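Local coordinates for protein beta-galactoside alpha-2,6-sialyltransferase (Photobacterium sp., PDB 2Z4T) that transfers sialic acid from CMP-sialic acid to galactose-containing acceptors such as lactose, forming an alpha-2,6 linkage, at residues D122-P127 and S199-H204; D228-G233 and N289-R294; L293-L298 and D313-M318. All blocks are in the same frame, centred on the assembly; numbering follows the deposited sequence. Where two conformers were deposited one is given.

Interaction 1. Residues D122-P127 and S199-H204; sequences DHASLP and SSNTAH. With GAL (beta-D-galactopyranose), chain B; C5P (cytidine-5'-monophosphate), chain C.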
# COMPACT_ATOMS: atom_id res chain seq x y z
N ASP A 122 1.05 -3.19 7.30
CA ASP A 122 -0.14 -2.43 7.58
C ASP A 122 -1.32 -3.34 7.92
O ASP A 122 -1.47 -4.43 7.36
CB ASP A 122 -0.50 -1.53 6.39
CG ASP A 122 -1.80 -0.78 6.61
OD1 ASP A 122 -1.97 -0.16 7.69
OD2 ASP A 122 -2.67 -0.81 5.72
N HIS A 123 -2.18 -2.87 8.81
CA HIS A 123 -3.31 -3.64 9.26
C HIS A 123 -4.59 -3.00 8.74
O HIS A 123 -5.66 -3.60 8.85
CB HIS A 123 -3.37 -3.64 10.79
CG HIS A 123 -3.68 -2.30 11.36
ND1 HIS A 123 -2.75 -1.28 11.42
CD2 HIS A 123 -4.84 -1.78 11.84
CE1 HIS A 123 -3.32 -0.20 11.93
NE2 HIS A 123 -4.59 -0.48 12.19
N ALA A 124 -4.48 -1.78 8.21
CA ALA A 124 -5.64 -0.97 7.83
C ALA A 124 -5.97 -1.14 6.34
O ALA A 124 -5.81 -2.24 5.82
CB ALA A 124 -5.41 0.48 8.18
N SER A 125 -6.42 -0.08 5.66
CA SER A 125 -6.83 -0.20 4.24
C SER A 125 -6.00 0.66 3.31
O SER A 125 -5.46 0.18 2.31
CB SER A 125 -8.30 0.14 4.04
OG SER A 125 -9.13 -0.62 4.89
N LEU A 126 -5.90 1.94 3.65
CA LEU A 126 -5.21 2.91 2.80
C LEU A 126 -3.74 2.57 2.56
O LEU A 126 -3.34 2.41 1.39
CB LEU A 126 -5.36 4.30 3.38
CG LEU A 126 -5.25 5.41 2.34
CD1 LEU A 126 -6.09 5.12 1.11
CD2 LEU A 126 -5.70 6.70 2.98
N PRO A 127 -2.93 2.40 3.64
CA PRO A 127 -1.51 2.11 3.41
C PRO A 127 -1.31 0.84 2.59
O PRO A 127 -0.42 0.79 1.72
CB PRO A 127 -0.95 1.92 4.82
CG PRO A 127 -1.93 2.66 5.72
CD PRO A 127 -3.27 2.46 5.07
N SER A 199 8.31 -0.06 4.62
CA SER A 199 7.09 0.67 4.39
C SER A 199 6.07 0.39 5.49
O SER A 199 5.82 -0.77 5.84
CB SER A 199 6.49 0.32 3.02
OG SER A 199 5.38 1.17 2.73
N SER A 200 5.47 1.45 6.02
CA SER A 200 4.48 1.29 7.06
C SER A 200 3.37 2.31 7.01
O SER A 200 3.57 3.44 6.54
CB SER A 200 5.14 1.36 8.44
OG SER A 200 4.14 1.36 9.46
N ASN A 201 2.21 1.87 7.49
CA ASN A 201 1.20 2.72 8.12
C ASN A 201 1.91 3.80 8.98
O ASN A 201 2.75 3.47 9.82
CB ASN A 201 0.29 1.82 8.98
CG ASN A 201 -0.83 2.57 9.68
OD1 ASN A 201 -0.58 3.45 10.51
ND2 ASN A 201 -2.07 2.18 9.39
N THR A 202 1.59 5.06 8.74
CA THR A 202 2.26 6.18 9.40
C THR A 202 2.01 6.21 10.91
O THR A 202 2.98 6.13 11.70
CB THR A 202 1.90 7.53 8.73
OG1 THR A 202 2.25 7.48 7.33
CG2 THR A 202 2.65 8.70 9.38
N ALA A 203 0.74 6.31 11.30
CA ALA A 203 0.35 6.39 12.73
C ALA A 203 0.93 5.25 13.55
O ALA A 203 1.23 5.45 14.74
CB ALA A 203 -1.17 6.41 12.90
N HIS A 204 1.09 4.09 12.91
CA HIS A 204 1.59 2.87 13.56
C HIS A 204 3.05 2.53 13.21
O HIS A 204 3.48 1.39 13.43
CB HIS A 204 0.70 1.68 13.19
CG HIS A 204 -0.69 1.78 13.74
ND1 HIS A 204 -1.07 1.15 14.90
CD2 HIS A 204 -1.77 2.48 13.31
CE1 HIS A 204 -2.33 1.45 15.16
NE2 HIS A 204 -2.78 2.26 14.22
C1 GAL B . -7.73 0.11 14.47
C2 GAL B . -6.65 0.92 15.18
C3 GAL B . -6.76 2.38 14.75
C4 GAL B . -6.78 2.49 13.22
C5 GAL B . -7.82 1.56 12.59
C6 GAL B . -7.72 1.49 11.07
O2 GAL B . -6.79 0.77 16.58
O3 GAL B . -5.67 3.13 15.28
O4 GAL B . -5.49 2.19 12.73
O5 GAL B . -7.61 0.25 13.07
O6 GAL B . -8.07 2.70 10.44
O3P C5P C . -13.53 5.07 6.63
P C5P C . -12.07 5.14 6.83
O1P C5P C . -11.68 4.08 7.84
O2P C5P C . -11.58 6.56 7.04
O5' C5P C . -11.43 4.75 5.44
C5' C5P C . -10.07 4.40 5.29
C4' C5P C . -9.99 3.70 3.94
O4' C5P C . -10.81 2.53 3.93
C3' C5P C . -10.54 4.53 2.79
O3' C5P C . -9.56 5.37 2.19
C2' C5P C . -10.93 3.46 1.81
O2' C5P C . -9.77 2.89 1.20
C1' C5P C . -11.45 2.36 2.66
N1 C5P C . -12.91 2.43 2.75
C2 C5P C . -13.69 1.90 1.69
N3 C5P C . -15.05 1.94 1.75
C4 C5P C . -15.68 2.48 2.82
C5 C5P C . -14.93 3.02 3.89
C6 C5P C . -13.52 2.97 3.83
O2 C5P C . -13.16 1.41 0.68
N4 C5P C . -17.03 2.49 2.85

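Interaction 2. Residues D228-G233 and N289-R294; sequences DLYDDG and NYHFLR. With GAL (beta-D-galactopyranose), chain B.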
# COMPACT_ATOMS: atom_id res chain seq x y z
N ASP A 228 9.14 4.34 3.58
CA ASP A 228 7.90 4.95 3.10
C ASP A 228 6.86 4.95 4.20
O ASP A 228 6.64 3.93 4.85
CB ASP A 228 7.34 4.17 1.92
CG ASP A 228 7.99 4.53 0.61
OD1 ASP A 228 8.47 5.68 0.47
OD2 ASP A 228 8.00 3.64 -0.30
N LEU A 229 6.22 6.09 4.40
CA LEU A 229 5.13 6.19 5.35
C LEU A 229 3.82 6.60 4.65
O LEU A 229 3.75 7.66 4.01
CB LEU A 229 5.52 7.15 6.49
CG LEU A 229 6.83 6.59 7.06
CD1 LEU A 229 7.94 7.64 7.20
CD2 LEU A 229 6.65 5.71 8.30
N TYR A 230 2.82 5.73 4.75
CA TYR A 230 1.53 5.96 4.13
C TYR A 230 0.54 6.07 5.25
O TYR A 230 0.53 5.20 6.14
CB TYR A 230 1.15 4.80 3.19
CG TYR A 230 1.96 4.72 1.92
CD1 TYR A 230 2.97 3.76 1.77
CD2 TYR A 230 1.72 5.60 0.86
CE1 TYR A 230 3.75 3.69 0.59
CE2 TYR A 230 2.47 5.53 -0.34
CZ TYR A 230 3.48 4.57 -0.45
OH TYR A 230 4.21 4.51 -1.62
N ASP A 231 -0.28 7.12 5.23
CA ASP A 231 -1.29 7.39 6.27
C ASP A 231 -2.33 6.29 6.40
O ASP A 231 -2.86 5.81 5.41
CB ASP A 231 -2.05 8.69 5.98
CG ASP A 231 -1.20 9.93 6.17
OD1 ASP A 231 -0.22 9.85 6.94
OD2 ASP A 231 -1.49 10.97 5.52
N ASP A 232 -2.62 5.92 7.64
CA ASP A 232 -3.75 5.07 7.97
C ASP A 232 -5.00 5.65 7.31
O ASP A 232 -5.78 4.92 6.71
CB ASP A 232 -3.91 5.03 9.49
CG ASP A 232 -4.93 4.02 9.94
OD1 ASP A 232 -6.15 4.21 9.68
OD2 ASP A 232 -4.49 3.03 10.57
N GLY A 233 -5.14 6.97 7.40
CA GLY A 233 -6.19 7.72 6.75
C GLY A 233 -6.45 8.97 7.57
O GLY A 233 -5.54 9.73 7.88
N ASN A 289 10.27 8.87 3.03
CA ASN A 289 9.24 9.68 2.38
C ASN A 289 7.89 9.53 3.07
O ASN A 289 7.41 8.39 3.27
CB ASN A 289 9.14 9.35 0.89
CG ASN A 289 10.39 9.79 0.12
OD1 ASN A 289 11.31 9.00 -0.09
ND2 ASN A 289 10.45 11.06 -0.24
N TYR A 290 7.30 10.66 3.48
CA TYR A 290 5.94 10.67 4.03
C TYR A 290 4.91 10.96 2.93
O TYR A 290 4.87 12.07 2.36
CB TYR A 290 5.78 11.68 5.17
CG TYR A 290 6.51 11.31 6.44
CD1 TYR A 290 5.82 10.78 7.54
CD2 TYR A 290 7.87 11.51 6.55
CE1 TYR A 290 6.50 10.45 8.72
CE2 TYR A 290 8.56 11.19 7.71
CZ TYR A 290 7.88 10.67 8.79
OH TYR A 290 8.59 10.36 9.91
N HIS A 291 4.06 9.99 2.66
CA HIS A 291 3.03 10.16 1.65
C HIS A 291 1.71 10.53 2.31
O HIS A 291 0.98 9.66 2.77
CB HIS A 291 2.91 8.90 0.81
CG HIS A 291 4.21 8.47 0.20
ND1 HIS A 291 5.12 7.68 0.87
CD2 HIS A 291 4.76 8.76 -1.00
CE1 HIS A 291 6.17 7.48 0.10
NE2 HIS A 291 5.98 8.13 -1.04
N PHE A 292 1.43 11.82 2.39
CA PHE A 292 0.27 12.30 3.13
C PHE A 292 -0.99 12.14 2.30
O PHE A 292 -1.04 12.54 1.14
CB PHE A 292 0.46 13.78 3.50
CG PHE A 292 1.09 14.01 4.88
CD1 PHE A 292 2.26 13.37 5.25
CD2 PHE A 292 0.51 14.91 5.77
CE1 PHE A 292 2.85 13.60 6.50
CE2 PHE A 292 1.09 15.15 7.04
CZ PHE A 292 2.27 14.50 7.40
N LEU A 293 -2.03 11.57 2.91
CA LEU A 293 -3.35 11.56 2.28
C LEU A 293 -3.74 12.96 1.79
O LEU A 293 -4.28 13.11 0.69
CB LEU A 293 -4.41 11.03 3.26
CG LEU A 293 -5.84 10.85 2.77
CD1 LEU A 293 -5.91 9.96 1.54
CD2 LEU A 293 -6.71 10.29 3.89
N ARG A 294 -3.47 13.97 2.60
CA ARG A 294 -3.69 15.34 2.19
C ARG A 294 -2.54 16.20 2.70
O ARG A 294 -2.60 16.75 3.81
CB ARG A 294 -5.04 15.86 2.70
CG ARG A 294 -6.27 15.35 1.91
CD ARG A 294 -6.36 15.96 0.51
NE ARG A 294 -6.65 17.40 0.57
CZ ARG A 294 -7.88 17.93 0.53
NH1 ARG A 294 -8.95 17.15 0.41
NH2 ARG A 294 -8.04 19.25 0.62
C1 GAL B . -7.73 0.11 14.47
C2 GAL B . -6.65 0.92 15.18
C3 GAL B . -6.76 2.38 14.75
C4 GAL B . -6.78 2.49 13.22
C5 GAL B . -7.82 1.56 12.59
C6 GAL B . -7.72 1.49 11.07
O2 GAL B . -6.79 0.77 16.58
O3 GAL B . -5.67 3.13 15.28
O4 GAL B . -5.49 2.19 12.73
O5 GAL B . -7.61 0.25 13.07
O6 GAL B . -8.07 2.70 10.44

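Interaction 3. Residues L293-L298 and D313-M318; sequences LRKDYL and DSLKQM. With PO4 (phosphate ion), chain I.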
# COMPACT_ATOMS: atom_id res chain seq x y z
N LEU A 293 -2.03 11.57 2.91
CA LEU A 293 -3.35 11.56 2.28
C LEU A 293 -3.74 12.96 1.79
O LEU A 293 -4.28 13.11 0.69
CB LEU A 293 -4.41 11.03 3.26
CG LEU A 293 -5.84 10.85 2.77
CD1 LEU A 293 -5.91 9.96 1.54
CD2 LEU A 293 -6.71 10.29 3.89
N ARG A 294 -3.47 13.97 2.60
CA ARG A 294 -3.69 15.34 2.19
C ARG A 294 -2.54 16.20 2.70
O ARG A 294 -2.60 16.75 3.81
CB ARG A 294 -5.04 15.86 2.70
CG ARG A 294 -6.27 15.35 1.91
CD ARG A 294 -6.36 15.96 0.51
NE ARG A 294 -6.65 17.40 0.57
CZ ARG A 294 -7.88 17.93 0.53
NH1 ARG A 294 -8.95 17.15 0.41
NH2 ARG A 294 -8.04 19.25 0.62
N LYS A 295 -1.50 16.29 1.89
CA LYS A 295 -0.33 17.10 2.19
C LYS A 295 -0.67 18.54 2.54
O LYS A 295 -0.01 19.15 3.39
CB LYS A 295 0.65 17.05 1.03
CG LYS A 295 1.88 17.90 1.21
CD LYS A 295 2.84 17.68 0.06
CE LYS A 295 3.72 18.90 -0.18
NZ LYS A 295 4.93 18.52 -0.95
N ASP A 296 -1.70 19.09 1.89
CA ASP A 296 -2.04 20.49 2.04
C ASP A 296 -2.52 20.83 3.45
O ASP A 296 -2.57 22.00 3.83
CB ASP A 296 -3.03 20.98 0.97
CG ASP A 296 -4.30 20.12 0.88
OD1 ASP A 296 -4.28 18.93 1.27
OD2 ASP A 296 -5.33 20.65 0.39
N TYR A 297 -2.85 19.81 4.23
CA TYR A 297 -3.22 20.05 5.61
C TYR A 297 -2.10 20.73 6.41
O TYR A 297 -2.38 21.59 7.26
CB TYR A 297 -3.66 18.76 6.31
CG TYR A 297 -4.31 19.03 7.63
CD1 TYR A 297 -5.54 19.68 7.68
CD2 TYR A 297 -3.69 18.67 8.84
CE1 TYR A 297 -6.17 19.94 8.89
CE2 TYR A 297 -4.32 18.92 10.07
CZ TYR A 297 -5.56 19.56 10.08
OH TYR A 297 -6.19 19.86 11.27
N LEU A 298 -0.84 20.37 6.14
CA LEU A 298 0.26 21.03 6.86
C LEU A 298 0.48 22.51 6.47
O LEU A 298 1.29 23.20 7.10
CB LEU A 298 1.56 20.23 6.75
CG LEU A 298 1.55 18.82 7.33
CD1 LEU A 298 3.00 18.29 7.47
CD2 LEU A 298 0.79 18.76 8.66
N ASP A 313 11.79 18.19 2.69
CA ASP A 313 11.60 17.58 1.38
C ASP A 313 11.33 16.07 1.43
O ASP A 313 11.48 15.38 0.43
CB ASP A 313 12.76 17.95 0.42
CG ASP A 313 14.12 17.38 0.89
OD1 ASP A 313 14.14 16.31 1.55
OD2 ASP A 313 15.17 18.03 0.58
N SER A 314 10.94 15.55 2.60
CA SER A 314 10.41 14.20 2.72
C SER A 314 8.88 14.23 2.73
O SER A 314 8.22 13.19 2.82
CB SER A 314 10.92 13.49 3.97
OG SER A 314 12.32 13.27 3.91
N LEU A 315 8.30 15.42 2.64
CA LEU A 315 6.85 15.55 2.65
C LEU A 315 6.30 15.40 1.23
O LEU A 315 6.58 16.23 0.35
CB LEU A 315 6.43 16.88 3.28
CG LEU A 315 4.94 17.18 3.44
CD1 LEU A 315 4.25 16.12 4.29
CD2 LEU A 315 4.70 18.61 4.01
N LYS A 316 5.55 14.32 1.00
CA LYS A 316 4.98 14.01 -0.32
C LYS A 316 3.46 13.95 -0.26
O LYS A 316 2.88 13.72 0.81
CB LYS A 316 5.52 12.68 -0.88
CG LYS A 316 7.06 12.59 -1.00
CD LYS A 316 7.58 13.75 -1.86
CE LYS A 316 9.09 13.92 -1.75
NZ LYS A 316 9.81 12.89 -2.53
N GLN A 317 2.81 14.19 -1.40
CA GLN A 317 1.38 13.97 -1.52
C GLN A 317 1.16 12.55 -2.01
O GLN A 317 1.77 12.14 -3.02
CB GLN A 317 0.76 14.99 -2.50
CG GLN A 317 -0.70 14.71 -2.93
CD GLN A 317 -1.66 14.58 -1.75
OE1 GLN A 317 -1.68 15.44 -0.86
NE2 GLN A 317 -2.45 13.50 -1.73
N MET A 318 0.33 11.79 -1.31
CA MET A 318 -0.10 10.45 -1.80
C MET A 318 -0.60 10.56 -3.26
O MET A 318 -1.33 11.48 -3.61
CB MET A 318 -1.18 9.91 -0.88
CG MET A 318 -1.29 8.41 -0.81
SD MET A 318 -2.54 7.84 0.40
CE MET A 318 -1.60 7.97 1.91
P PO4 I . 4.59 15.76 -4.01
O1 PO4 I . 4.53 16.46 -2.67
O2 PO4 I . 6.03 15.76 -4.48
O3 PO4 I . 4.11 14.34 -3.85
O4 PO4 I . 3.68 16.53 -4.96

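Interaction 1. Residues D122-P127 and S199-H204
Asp122 OD1 is gripped by two donors, Asn201 ND2 at 2.9 Å and Ala124 N at 3.0 Å, which reach it from opposite faces of the carboxylate plane. The second bond closes an Asx turn where the chain leaves a parallel strand of the acceptor-side Rossmann-like domain, one half of the GT-B fold. Aspartate suits the place because its other oxygen, OD2, is taken by Thr128 OG1 of the following helix, near a bound magnesium ion. Swinging away from its own N (chi1 -179°), the Asn201 side chain carries its amide to this loop. ND2 gives one hydrogen to Asp122, almost in the amide plane, and is also bonded to Asp232. Its OD1 accepts from His204 N, an Asx motif that fixes the turn leading to His204 at the N-cap of the next helix. Pro127 lies alongside Asn201, its CG 3.7 Å from Asn201 ND2. Beside this amide His123 turns a ring edge onto the face of His204, a T-shaped pair with planes at 71°. His123 CE1 stands 3.4 Å from His204 CD2. Histidine serves here because two ring nitrogens can work at once: His204 ND1 is held by His175, while NE2 faces the acceptor sugar. Galactose O4 is met by His123 NE2 at 2.9 Å and by His204 NE2 at 3.1 Å.

Interaction 2. Residues D228-G233 and N289-R294
Matching first torsions, with CG anti to the carbonyl carbon (chi1 -56° and -70°), send Leu229 and Tyr290 the same way from paired positions on one face of a parallel sheet. Leu229 CD1 sits over the centre of the Tyr290 ring, 3.5 Å from its centroid, a CH-pi contact that a branched aliphatic tip makes well. Val279 O anchors Tyr290 OH. The strands themselves join through Leu229 N to Asn289 O (2.8 Å) and His291 N to Leu229 O (2.7 Å). The opposite face carries Tyr230 and His291, whose rings form an offset stack with planes 16° apart in one of two modelled histidine conformers, which leaves the stack less certain; Tyr230 OH bonds to Asp134. Past the strand ends, Asp231 OD2 takes over, accepting from Tyr237 OH and, on the anti side but well out of the carboxylate plane, from Leu293 N at 2.7 Å. Gly233 has backbone angles that would press a CB against the preceding carbonyl. Between them Asp232 turns its carboxylate to the sugar, OD2 at 2.5 Å from galactose O4 and OD1 at 2.6 Å from galactose O6. O6 receives the sialic acid in alpha-2,6 transfer, and the loop brings a carboxylate to that reacting hydroxyl.

Interaction 3. Residues L293-L298 and D313-M318
A type I turn from Arg294 to Tyr297 brings the backbone beside strand 315-317, with Lys295 CA 5.1 Å from Gln317 CA. Bent at chi2 (55°), the Gln317 side chain folds its amide against this turn and does the work of a strand partner's peptide. OE1 accepts from Lys295 N at 2.9 Å. NE2 gives one almost straight bond to Leu293 O at 3.1 Å, arriving above the carbonyl plane, and another to Met318 O; both the oxygen and the nitrogen of the amide are engaged, which fixes its rotation. Lys295, fully extended, lies along the strand: its methylenes pack on Leu315, CG to CG 3.9 Å, and NZ reaches Leu315 O at 3.1 Å. The ammonium also meets a phosphate ion, probably from the crystallisation liquor, which Gln317 N holds as well at 2.8 Å from phosphate O3. On the side of Leu315, Leu298 CD1 and Leu315 CD2 touch in the apolar layer, while Met318 SD rests near Leu293 CD1. Arg294 turns away and grips Asp296 side-on, through NE and NH2. The parallel neighbouring strands 288-292 and 315-317 are joined through helices 297-300 and 305-311, a beta-alpha-beta crossover of a Rossmann-like domain.

All three contacts belong to one Rossmann-like half of the GT-B fold and follow its parallel sheet outward, through strands 103-122, 194-201, 222-230, 288-292 and 315-317, in chain order. Centres of interactions 1 and 2 are about 8 Å apart; both touch galactose, and Thr202 N probably bonds to Tyr230 O between them. Interaction 3 lies about 7 Å from interaction 2, with which it shares Leu293 and Arg294, and about 16 Å from interaction 1, although Leu126 still packs on Leu293 and Met318. The sugar-binding groups thus sit on loops at the C-terminal strand ends, facing the cleft that holds CMP, while interaction 3 ties the turn after strand 288-292 to neighbouring strand 315-317, farther from the acceptor.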